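Local coordinates for uncharacterized protein (Bacteroides ovatus CL02T12C04, PDB 6PTM) that probably hydrolyses carrageenan chains from their ends, as an exo-acting glycoside hydrolase of family GH42, at residues T73-R76 with T77-F81; V537-V540 with H541-M544; D242-V245 with K246-P249; K318-K321 with N322-N326. All blocks are in the same frame, centred on the assembly; numbering follows the deposited sequence. Where two conformers were deposited one is given.

Interaction 1 of 4, residues T73-R76 with T77-F81; sequences TALR and TAEIF
Two turns in the middle of the alpha-helix 69-90 make this contact, with the amides of Thr-77, Ala-78, Glu-79 and Ile-80 each bonded to the carbonyl four residues back, from Thr-73 O to Arg-76 O. The side-chain motif on top of it is an i to i+3 salt bridge. Arg-76 NE donates to Glu-79 OE1 at 3.1 Å, and the guanidinium and carboxylate planes lie only 12° apart, and the oxygen comes to the edge of the guanidinium nearly in its plane. Arg-76 gets there by folding back: its chain bends at both chi2 (56°) and chi3 (58°). A water bridges the pair, accepting from Arg-76 NH2 at 3.1 Å and donating to Glu-79 OE1 at 2.7 Å. Both charges also reach beyond the turn, Arg-76 NH1 to Glu-186 and Glu-79 OE2 to Arg-55 on helix 44-63, so that Glu-186, Arg-76, Glu-79 and Arg-55 form a run of alternating charges from one neighbour of the helix to another. The aliphatic parts fill in around it. Ile-80 CD1 rests 4.0 Å from Arg-76 CG, and the carboxylate of Glu-79 passes over Leu-75, OE2 lying 3.7 Å from its CG. Ala-78 and Leu-75 pack against helix 44-63, while Ala-74 and Ala-78 face helix 109-139. Thr-77 ties its hydroxyl back to its own helix while also bonding to His-188. Thr-73 O therefore takes two donors from opposite faces of its carbonyl plane, Thr-77 N at 2.9 Å and Thr-77 OG1 at 2.8 Å.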
loop_
_atom_site.group_PDB
_atom_site.type_symbol
_atom_site.label_atom_id
_atom_site.label_comp_id
_atom_site.label_asym_id
_atom_site.label_seq_id
_atom_site.Cartn_x
_atom_site.Cartn_y
_atom_site.Cartn_z
ATOM N N THR A 73 -11.660 20.684 -11.628
ATOM C CA THR A 73 -10.883 19.436 -11.819
ATOM C C THR A 73 -11.581 18.598 -12.887
ATOM O O THR A 73 -10.897 18.093 -13.801
ATOM C CB THR A 73 -10.698 18.675 -10.501
ATOM O OG1 THR A 73 -9.965 19.526 -9.618
ATOM C CG2 THR A 73 -9.990 17.357 -10.703
ATOM N N ALA A 74 -12.895 18.422 -12.770
ATOM C CA ALA A 74 -13.714 17.674 -13.756
ATOM C C ALA A 74 -13.629 18.346 -15.142
ATOM O O ALA A 74 -13.501 17.622 -16.160
ATOM C CB ALA A 74 -15.153 17.586 -13.275
ATOM N N LEU A 75 -13.789 19.670 -15.190
ATOM C CA LEU A 75 -13.724 20.453 -16.457
ATOM C C LEU A 75 -12.358 20.205 -17.105
ATOM O O LEU A 75 -12.306 19.944 -18.309
ATOM C CB LEU A 75 -13.908 21.945 -16.167
ATOM C CG LEU A 75 -13.899 22.836 -17.409
ATOM C CD1 LEU A 75 -15.109 22.537 -18.276
ATOM C CD2 LEU A 75 -13.904 24.302 -17.052
ATOM N N ARG A 76 -11.272 20.327 -16.350
ATOM C CA ARG A 76 -9.912 20.125 -16.899
ATOM C C ARG A 76 -9.772 18.688 -17.401
ATOM O O ARG A 76 -9.180 18.472 -18.485
ATOM C CB ARG A 76 -8.827 20.469 -15.881
ATOM C CG ARG A 76 -7.418 20.254 -16.413
ATOM C CD ARG A 76 -7.127 21.019 -17.696
ATOM N NE ARG A 76 -7.325 22.455 -17.513
ATOM C CZ ARG A 76 -6.488 23.263 -16.862
ATOM N NH1 ARG A 76 -5.374 22.818 -16.301
ATOM N NH2 ARG A 76 -6.782 24.547 -16.766
ATOM N N THR A 77 -10.277 17.722 -16.645
ATOM C CA THR A 77 -10.224 16.322 -17.092
ATOM C C THR A 77 -10.909 16.210 -18.456
ATOM O O THR A 77 -10.414 15.493 -19.358
ATOM C CB THR A 77 -10.868 15.376 -16.084
ATOM O OG1 THR A 77 -10.261 15.530 -14.797
ATOM C CG2 THR A 77 -10.725 13.952 -16.561
ATOM N N ALA A 78 -12.062 16.841 -18.583
ATOM C CA ALA A 78 -12.893 16.769 -19.791
ATOM C C ALA A 78 -12.107 17.402 -20.940
ATOM O O ALA A 78 -11.966 16.741 -22.000
ATOM C CB ALA A 78 -14.215 17.439 -19.529
ATOM N N GLU A 79 -11.531 18.590 -20.716
ATOM C CA GLU A 79 -10.742 19.316 -21.756
ATOM C C GLU A 79 -9.610 18.419 -22.232
ATOM O O GLU A 79 -9.406 18.338 -23.421
ATOM C CB GLU A 79 -10.173 20.623 -21.219
ATOM C CG GLU A 79 -11.252 21.631 -20.953
ATOM C CD GLU A 79 -10.745 22.804 -20.152
ATOM O OE1 GLU A 79 -9.677 22.701 -19.567
ATOM O OE2 GLU A 79 -11.465 23.773 -20.071
ATOM N N ILE A 80 -8.943 17.715 -21.319
ATOM C CA ILE A 80 -7.787 16.847 -21.679
ATOM C C ILE A 80 -8.288 15.669 -22.519
ATOM O O ILE A 80 -7.673 15.376 -23.547
ATOM C CB ILE A 80 -7.019 16.387 -20.427
ATOM C CG1 ILE A 80 -6.278 17.577 -19.787
ATOM C CG2 ILE A 80 -6.068 15.247 -20.771
ATOM C CD1 ILE A 80 -5.659 17.263 -18.442
ATOM N N PHE A 81 -9.362 15.018 -22.089
ATOM C CA PHE A 81 -9.800 13.746 -22.711
ATOM C C PHE A 81 -10.538 14.035 -24.011
ATOM O O PHE A 81 -10.714 13.084 -24.775
ATOM C CB PHE A 81 -10.639 12.895 -21.763
ATOM C CG PHE A 81 -9.768 11.968 -20.955
ATOM C CD1 PHE A 81 -9.209 12.386 -19.754
ATOM C CD2 PHE A 81 -9.470 10.702 -21.427
ATOM C CE1 PHE A 81 -8.419 11.517 -19.018
ATOM C CE2 PHE A 81 -8.675 9.840 -20.695
ATOM C CZ PHE A 81 -8.145 10.254 -19.500
HETATM O O HOH W 1 -9.841 24.408 -17.477
#

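Interaction 2 of 4, residues V537-V540 with H541-M544; sequences VNEV and HATM
Val-540 O takes the amide of Met-544 at 3.1 Å, one of three i to i+4 backbone bonds in this turn of the alpha-helix 534-549; Asn-538 O and Glu-539 O take those of Ala-542 and Thr-543. A side-chain hydrogen bond is added at Glu-539 O, which Thr-543 OG1 reaches at 2.7 Å from the face opposite to Thr-543 N. With chi1 at -54°, OG1 stands beside its own backbone N and so faces the preceding turn. A valine in place of Thr-543 would probably leave Glu-539 O with only the backbone amide as donor in this turn. The remaining touches are nonpolar or weakly polar: the Glu-539 chain crosses Thr-543 at about a right angle, CG to OG1 4.0 Å, Met-544 CG lies 3.5 Å from Val-540 O, and His-541 CD2 comes within 3.2 Å of Val-537 O. The polar ends find partners on neighbouring elements, Glu-539 OE2 with Arg-490 in a salt bridge and His-541 NE2 with Trp-175 NE1 in a hydrogen bond. Buried throughout, the turn is wedged between helix 486-498, which Glu-539, Ala-542 and Thr-543 touch, helix 69-90 against Asn-538 and His-541, and strand 168-175 against Val-540 and Met-544.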
loop_
_atom_site.group_PDB
_atom_site.type_symbol
_atom_site.label_atom_id
_atom_site.label_comp_id
_atom_site.label_asym_id
_atom_site.label_seq_id
_atom_site.Cartn_x
_atom_site.Cartn_y
_atom_site.Cartn_z
ATOM N N VAL A 537 -9.979 8.996 -13.803
ATOM C CA VAL A 537 -8.931 10.029 -13.567
ATOM C C VAL A 537 -9.525 11.128 -12.672
ATOM O O VAL A 537 -8.887 11.539 -11.682
ATOM C CB VAL A 537 -8.405 10.558 -14.915
ATOM C CG1 VAL A 537 -7.583 11.822 -14.773
ATOM C CG2 VAL A 537 -7.588 9.482 -15.590
ATOM N N ASN A 538 -10.711 11.614 -13.003
ATOM C CA ASN A 538 -11.343 12.721 -12.240
ATOM C C ASN A 538 -11.656 12.218 -10.818
ATOM O O ASN A 538 -11.405 12.978 -9.873
ATOM C CB ASN A 538 -12.565 13.296 -12.952
ATOM C CG ASN A 538 -13.290 14.291 -12.077
ATOM O OD1 ASN A 538 -12.766 15.368 -11.757
ATOM N ND2 ASN A 538 -14.467 13.900 -11.640
ATOM N N GLU A 539 -12.177 10.991 -10.646
ATOM C CA GLU A 539 -12.730 10.599 -9.335
ATOM C C GLU A 539 -11.605 10.453 -8.308
ATOM O O GLU A 539 -11.869 10.703 -7.104
ATOM C CB GLU A 539 -13.511 9.307 -9.420
ATOM C CG GLU A 539 -14.383 9.103 -8.218
ATOM C CD GLU A 539 -15.534 10.078 -8.115
ATOM O OE1 GLU A 539 -15.836 10.755 -9.125
ATOM O OE2 GLU A 539 -16.152 10.134 -7.027
ATOM N N VAL A 540 -10.392 10.080 -8.717
ATOM C CA VAL A 540 -9.258 10.031 -7.752
ATOM C C VAL A 540 -9.094 11.420 -7.124
ATOM O O VAL A 540 -9.043 11.508 -5.895
ATOM C CB VAL A 540 -7.930 9.553 -8.368
ATOM C CG1 VAL A 540 -6.836 9.621 -7.323
ATOM C CG2 VAL A 540 -8.038 8.134 -8.915
ATOM N N HIS A 541 -9.043 12.474 -7.940
ATOM C CA HIS A 541 -8.833 13.858 -7.438
ATOM C C HIS A 541 -10.046 14.355 -6.649
ATOM O O HIS A 541 -9.842 15.055 -5.642
ATOM C CB HIS A 541 -8.437 14.770 -8.598
ATOM C CG HIS A 541 -7.169 14.312 -9.196
ATOM N ND1 HIS A 541 -5.989 14.417 -8.503
ATOM C CD2 HIS A 541 -6.894 13.695 -10.356
ATOM C CE1 HIS A 541 -5.021 13.895 -9.237
ATOM N NE2 HIS A 541 -5.553 13.424 -10.374
ATOM N N ALA A 542 -11.259 14.004 -7.073
ATOM C CA ALA A 542 -12.491 14.317 -6.327
ATOM C C ALA A 542 -12.450 13.630 -4.959
ATOM O O ALA A 542 -12.862 14.236 -3.969
ATOM C CB ALA A 542 -13.714 13.914 -7.120
ATOM N N THR A 543 -11.989 12.393 -4.889
ATOM C CA THR A 543 -11.831 11.705 -3.584
ATOM C C THR A 543 -10.829 12.471 -2.692
ATOM O O THR A 543 -11.136 12.742 -1.527
ATOM C CB THR A 543 -11.511 10.232 -3.814
ATOM O OG1 THR A 543 -12.520 9.677 -4.678
ATOM C CG2 THR A 543 -11.482 9.478 -2.514
ATOM N N MET A 544 -9.674 12.862 -3.207
ATOM C CA MET A 544 -8.689 13.648 -2.417
ATOM C C MET A 544 -9.370 14.922 -1.889
ATOM O O MET A 544 -9.172 15.297 -0.696
ATOM C CB MET A 544 -7.454 13.987 -3.258
ATOM C CG MET A 544 -6.660 12.774 -3.714
ATOM S SD MET A 544 -6.036 11.776 -2.327
ATOM C CE MET A 544 -6.708 10.164 -2.717
#

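Interaction 3 of 4, residues D242-V245 with K246-P249; sequences DPTV and KDGP
Thr-244 and Asp-247 meet in a tight turn whose two backbone bonds both come in from well above the carbonyl planes. Asp-247 N donates to Thr-244 O at 2.9 Å, with the donor 56° out of that plane, and Lys-246 N reaches Pro-243 O at 3.2 Å. This i to i+3 pattern belongs to the short 3-10 segment that starts at Pro-243, just after helix 236-241 ends. Asp-242 opens it with an Asx turn: its OD1 accepts from Thr-244 N at 3.1 Å and from Thr-244 OG1 at 2.7 Å, both arriving from the same face of the carboxylate. For that the hydroxyl takes the place between the backbone N and the carbonyl carbon (chi1 66°), leaving CG2 anti to the carbonyl carbon. Across the turn Asp-247 folds its carboxylate back beside Thr-244, OD2 standing 3.6 Å from Thr-244 CB, a van der Waals touch. Lys-246 lays the start of its chain against the same turn, CB 3.6 Å from Pro-243 O, before bends at chi2 and chi3 carry NZ off to Met-255 O. A valine in place of Thr-244 would probably cost Asp-242 OD1 the shorter of its two bonds, leaving the backbone N of the turn as its donor there. The turn lies at the surface, in the connection from helix 236-241 to helix 261-278. Its inner side is held by loop residues: Asp-242 OD2 bonds to His-260, Val-245 packs on Phe-234 and His-260, and the backbone of Val-245 is hydrogen-bonded to Asp-257 in the run leading to helix 261-278.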
loop_
_atom_site.group_PDB
_atom_site.type_symbol
_atom_site.label_atom_id
_atom_site.label_comp_id
_atom_site.label_asym_id
_atom_site.label_seq_id
_atom_site.Cartn_x
_atom_site.Cartn_y
_atom_site.Cartn_z
ATOM N N ASP A 242 34.647 -6.922 -13.594
ATOM C CA ASP A 242 34.454 -8.149 -12.785
ATOM C C ASP A 242 33.061 -8.692 -13.059
ATOM O O ASP A 242 32.093 -8.323 -12.378
ATOM C CB ASP A 242 34.676 -7.912 -11.291
ATOM C CG ASP A 242 34.646 -9.211 -10.501
ATOM O OD1 ASP A 242 34.306 -10.213 -11.086
ATOM O OD2 ASP A 242 34.920 -9.204 -9.321
ATOM N N PRO A 243 32.932 -9.579 -14.068
ATOM C CA PRO A 243 31.637 -10.116 -14.458
ATOM C C PRO A 243 30.898 -10.795 -13.299
ATOM O O PRO A 243 29.700 -10.930 -13.416
ATOM C CB PRO A 243 31.976 -11.124 -15.570
ATOM C CG PRO A 243 33.307 -10.655 -16.129
ATOM C CD PRO A 243 34.023 -10.028 -14.958
ATOM N N THR A 244 31.569 -11.138 -12.197
ATOM C CA THR A 244 30.870 -11.834 -11.090
ATOM C C THR A 244 29.870 -10.854 -10.467
ATOM O O THR A 244 28.953 -11.282 -9.767
ATOM C CB THR A 244 31.834 -12.477 -10.091
ATOM O OG1 THR A 244 32.565 -11.458 -9.410
ATOM C CG2 THR A 244 32.739 -13.505 -10.758
ATOM N N VAL A 245 30.051 -9.569 -10.736
ATOM C CA VAL A 245 29.177 -8.511 -10.172
ATOM C C VAL A 245 27.720 -8.726 -10.625
ATOM O O VAL A 245 26.821 -8.217 -9.936
ATOM C CB VAL A 245 29.751 -7.117 -10.498
ATOM C CG1 VAL A 245 29.446 -6.679 -11.938
ATOM C CG2 VAL A 245 29.275 -6.116 -9.469
ATOM N N LYS A 246 27.479 -9.513 -11.681
ATOM C CA LYS A 246 26.135 -9.786 -12.256
ATOM C C LYS A 246 25.500 -11.008 -11.590
ATOM O O LYS A 246 24.280 -11.198 -11.758
ATOM C CB LYS A 246 26.205 -10.022 -13.767
ATOM C CG LYS A 246 26.747 -8.844 -14.547
ATOM C CD LYS A 246 25.808 -7.636 -14.537
ATOM C CE LYS A 246 24.459 -7.880 -15.188
ATOM N NZ LYS A 246 23.630 -6.652 -15.087
ATOM N N ASP A 247 26.248 -11.766 -10.786
ATOM C CA ASP A 247 25.712 -13.038 -10.218
ATOM C C ASP A 247 24.736 -12.707 -9.078
ATOM O O ASP A 247 24.828 -11.589 -8.523
ATOM C CB ASP A 247 26.822 -13.966 -9.716
ATOM C CG ASP A 247 27.822 -14.386 -10.791
ATOM O OD1 ASP A 247 27.455 -14.415 -11.961
ATOM O OD2 ASP A 247 28.955 -14.688 -10.423
ATOM N N GLY A 248 23.830 -13.637 -8.765
ATOM C CA GLY A 248 22.896 -13.538 -7.640
ATOM C C GLY A 248 22.117 -12.232 -7.674
ATOM O O GLY A 248 22.054 -11.535 -6.683
ATOM N N PRO A 249 21.481 -11.887 -8.808
ATOM C CA PRO A 249 20.623 -10.718 -8.877
ATOM C C PRO A 249 19.332 -10.959 -8.080
ATOM O O PRO A 249 19.023 -12.112 -7.740
ATOM C CB PRO A 249 20.334 -10.615 -10.374
ATOM C CG PRO A 249 20.266 -12.053 -10.788
ATOM C CD PRO A 249 21.464 -12.645 -10.079
#

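Interaction 4 of 4, residues K318-K321 with N322-N326; sequences KWLK and NKHGN
Residues 318-324 form the last turns of helix 310-324, and Gly-325 and Asn-326 lead out of it; four i to i+4 bonds run from Lys-318 O, Trp-319 O, Leu-320 O and Lys-321 O to the amides of Asn-322 through Gly-325. The last of them, Gly-325 N to Lys-321 O at 2.9 Å, is the most bent, with an N-H...O angle of 140°, and Gly-325 then leaves the helix with positive phi (82°). Among the side chains, Trp-319 and Lys-323 lie side by side and point the same way. Lys-323 CB sits over one face of the indole in a CH-pi contact, 4.1 Å from the centroid of the six-membered ring and displaced toward the rim, while its CG follows at 3.8 Å from Trp-319 CH2. With CG anti to the backbone N in both residues, chain and ring leave the helix in step. One residue further along, Leu-320 and His-324 run alongside each other: Leu-320 CD2 meets the imidazole at its edge, 3.9 Å from His-324 CD2. The polar ends are taken up outside, Trp-319 NE1 by Asp-369 and His-324 NE2 by Asp-362, both on helix 358-385, and Lys-323 NZ by Glu-652. Leu-320 and His-324 also pack on helix 327-334, which Asn-326 precedes as N-cap. The arrangement is that of a helix C-terminus closed by a positive-phi glycine and followed at once by the N-cap of the next helix.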
loop_
_atom_site.group_PDB
_atom_site.type_symbol
_atom_site.label_atom_id
_atom_site.label_comp_id
_atom_site.label_asym_id
_atom_site.label_seq_id
_atom_site.Cartn_x
_atom_site.Cartn_y
_atom_site.Cartn_z
ATOM N N LYS A 318 28.715 -16.294 7.604
ATOM C CA LYS A 318 28.810 -15.307 8.708
ATOM C C LYS A 318 27.495 -15.232 9.485
ATOM O O LYS A 318 27.512 -15.257 10.734
ATOM C CB LYS A 318 29.233 -13.963 8.130
ATOM C CG LYS A 318 30.690 -13.933 7.699
ATOM C CD LYS A 318 31.093 -12.665 6.928
ATOM C CE LYS A 318 32.509 -12.725 6.404
ATOM N NZ LYS A 318 32.849 -11.462 5.717
ATOM N N TRP A 319 26.370 -15.141 8.797
ATOM C CA TRP A 319 25.032 -15.101 9.450
ATOM C C TRP A 319 24.832 -16.405 10.253
ATOM O O TRP A 319 24.354 -16.338 11.396
ATOM C CB TRP A 319 23.960 -14.932 8.365
ATOM C CG TRP A 319 22.566 -14.837 8.892
ATOM C CD1 TRP A 319 21.851 -13.689 9.059
ATOM C CD2 TRP A 319 21.706 -15.919 9.268
ATOM N NE1 TRP A 319 20.614 -13.978 9.535
ATOM C CE2 TRP A 319 20.495 -15.335 9.689
ATOM C CE3 TRP A 319 21.827 -17.316 9.296
ATOM C CZ2 TRP A 319 19.433 -16.100 10.159
ATOM C CZ3 TRP A 319 20.770 -18.067 9.756
ATOM C CH2 TRP A 319 19.590 -17.471 10.169
ATOM N N LEU A 320 25.211 -17.556 9.693
ATOM C CA LEU A 320 25.018 -18.879 10.367
ATOM C C LEU A 320 25.867 -18.925 11.658
ATOM O O LEU A 320 25.408 -19.447 12.710
ATOM C CB LEU A 320 25.387 -20.006 9.401
ATOM C CG LEU A 320 24.402 -20.217 8.253
ATOM C CD1 LEU A 320 25.045 -20.993 7.107
ATOM C CD2 LEU A 320 23.131 -20.863 8.765
ATOM N N LYS A 321 27.079 -18.392 11.593
ATOM C CA LYS A 321 27.975 -18.317 12.776
ATOM C C LYS A 321 27.314 -17.478 13.882
ATOM O O LYS A 321 27.358 -17.892 15.069
ATOM C CB LYS A 321 29.334 -17.729 12.414
ATOM C CG LYS A 321 30.318 -17.695 13.577
ATOM C CD LYS A 321 31.651 -17.193 13.149
ATOM C CE LYS A 321 32.717 -17.552 14.147
ATOM N NZ LYS A 321 34.007 -17.005 13.693
ATOM N N ASN A 322 26.757 -16.330 13.525
ATOM C CA ASN A 322 26.025 -15.486 14.493
ATOM C C ASN A 322 24.775 -16.217 14.977
ATOM O O ASN A 322 24.551 -16.177 16.161
ATOM C CB ASN A 322 25.639 -14.131 13.911
ATOM C CG ASN A 322 24.897 -13.301 14.922
ATOM O OD1 ASN A 322 25.498 -12.843 15.878
ATOM N ND2 ASN A 322 23.597 -13.130 14.729
ATOM N N LYS A 323 24.001 -16.875 14.101
ATOM C CA LYS A 323 22.742 -17.534 14.511
ATOM C C LYS A 323 23.082 -18.691 15.461
ATOM O O LYS A 323 22.421 -18.826 16.495
ATOM C CB LYS A 323 21.965 -18.066 13.305
ATOM C CG LYS A 323 20.637 -18.777 13.622
ATOM C CD LYS A 323 19.616 -17.901 14.330
ATOM C CE LYS A 323 18.486 -18.634 15.035
ATOM N NZ LYS A 323 17.417 -19.009 14.090
ATOM N N HIS A 324 24.034 -19.545 15.096
ATOM C CA HIS A 324 24.185 -20.872 15.748
ATOM C C HIS A 324 25.304 -20.872 16.804
ATOM O O HIS A 324 25.299 -21.777 17.652
ATOM C CB HIS A 324 24.402 -21.969 14.692
ATOM C CG HIS A 324 23.211 -22.215 13.832
ATOM N ND1 HIS A 324 22.015 -22.719 14.339
ATOM C CD2 HIS A 324 23.024 -21.990 12.515
ATOM C CE1 HIS A 324 21.148 -22.810 13.348
ATOM N NE2 HIS A 324 21.730 -22.346 12.220
ATOM N N GLY A 325 26.267 -19.957 16.713
ATOM C CA GLY A 325 27.366 -19.822 17.691
ATOM C C GLY A 325 28.494 -20.808 17.427
ATOM O O GLY A 325 29.608 -20.366 17.234
ATOM N N ASN A 326 28.196 -22.104 17.404
ATOM C CA ASN A 326 29.214 -23.146 17.143
ATOM C C ASN A 326 28.698 -24.072 16.043
ATOM O O ASN A 326 27.443 -24.282 15.917
ATOM C CB ASN A 326 29.619 -23.876 18.437
ATOM C CG ASN A 326 28.493 -24.695 19.032
ATOM O OD1 ASN A 326 28.028 -25.647 18.419
ATOM N ND2 ASN A 326 28.070 -24.367 20.241
#

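In the fold
Interactions 1 and 2 are buried and belong together: helices 69-90 and 534-549 touch, Ala-74 CA standing 3.2 Å from Asn-538 OD1 and Thr-73 CG2 3.7 Å from His-541 CB. Each has a threonine doubling up on a carbonyl four residues back, but only interaction 1 has an internal salt bridge, between two partly exposed residues. Interactions 3 and 4 lie on another side of the molecule, their centres about 26 Å apart and about 45 to 61 Å from those of the first pair. Interaction 3 is a surface turn held by an Asx turn and 3-10 bonds; interaction 4, partly buried, is a helix end with a CH-pi contact on its flank.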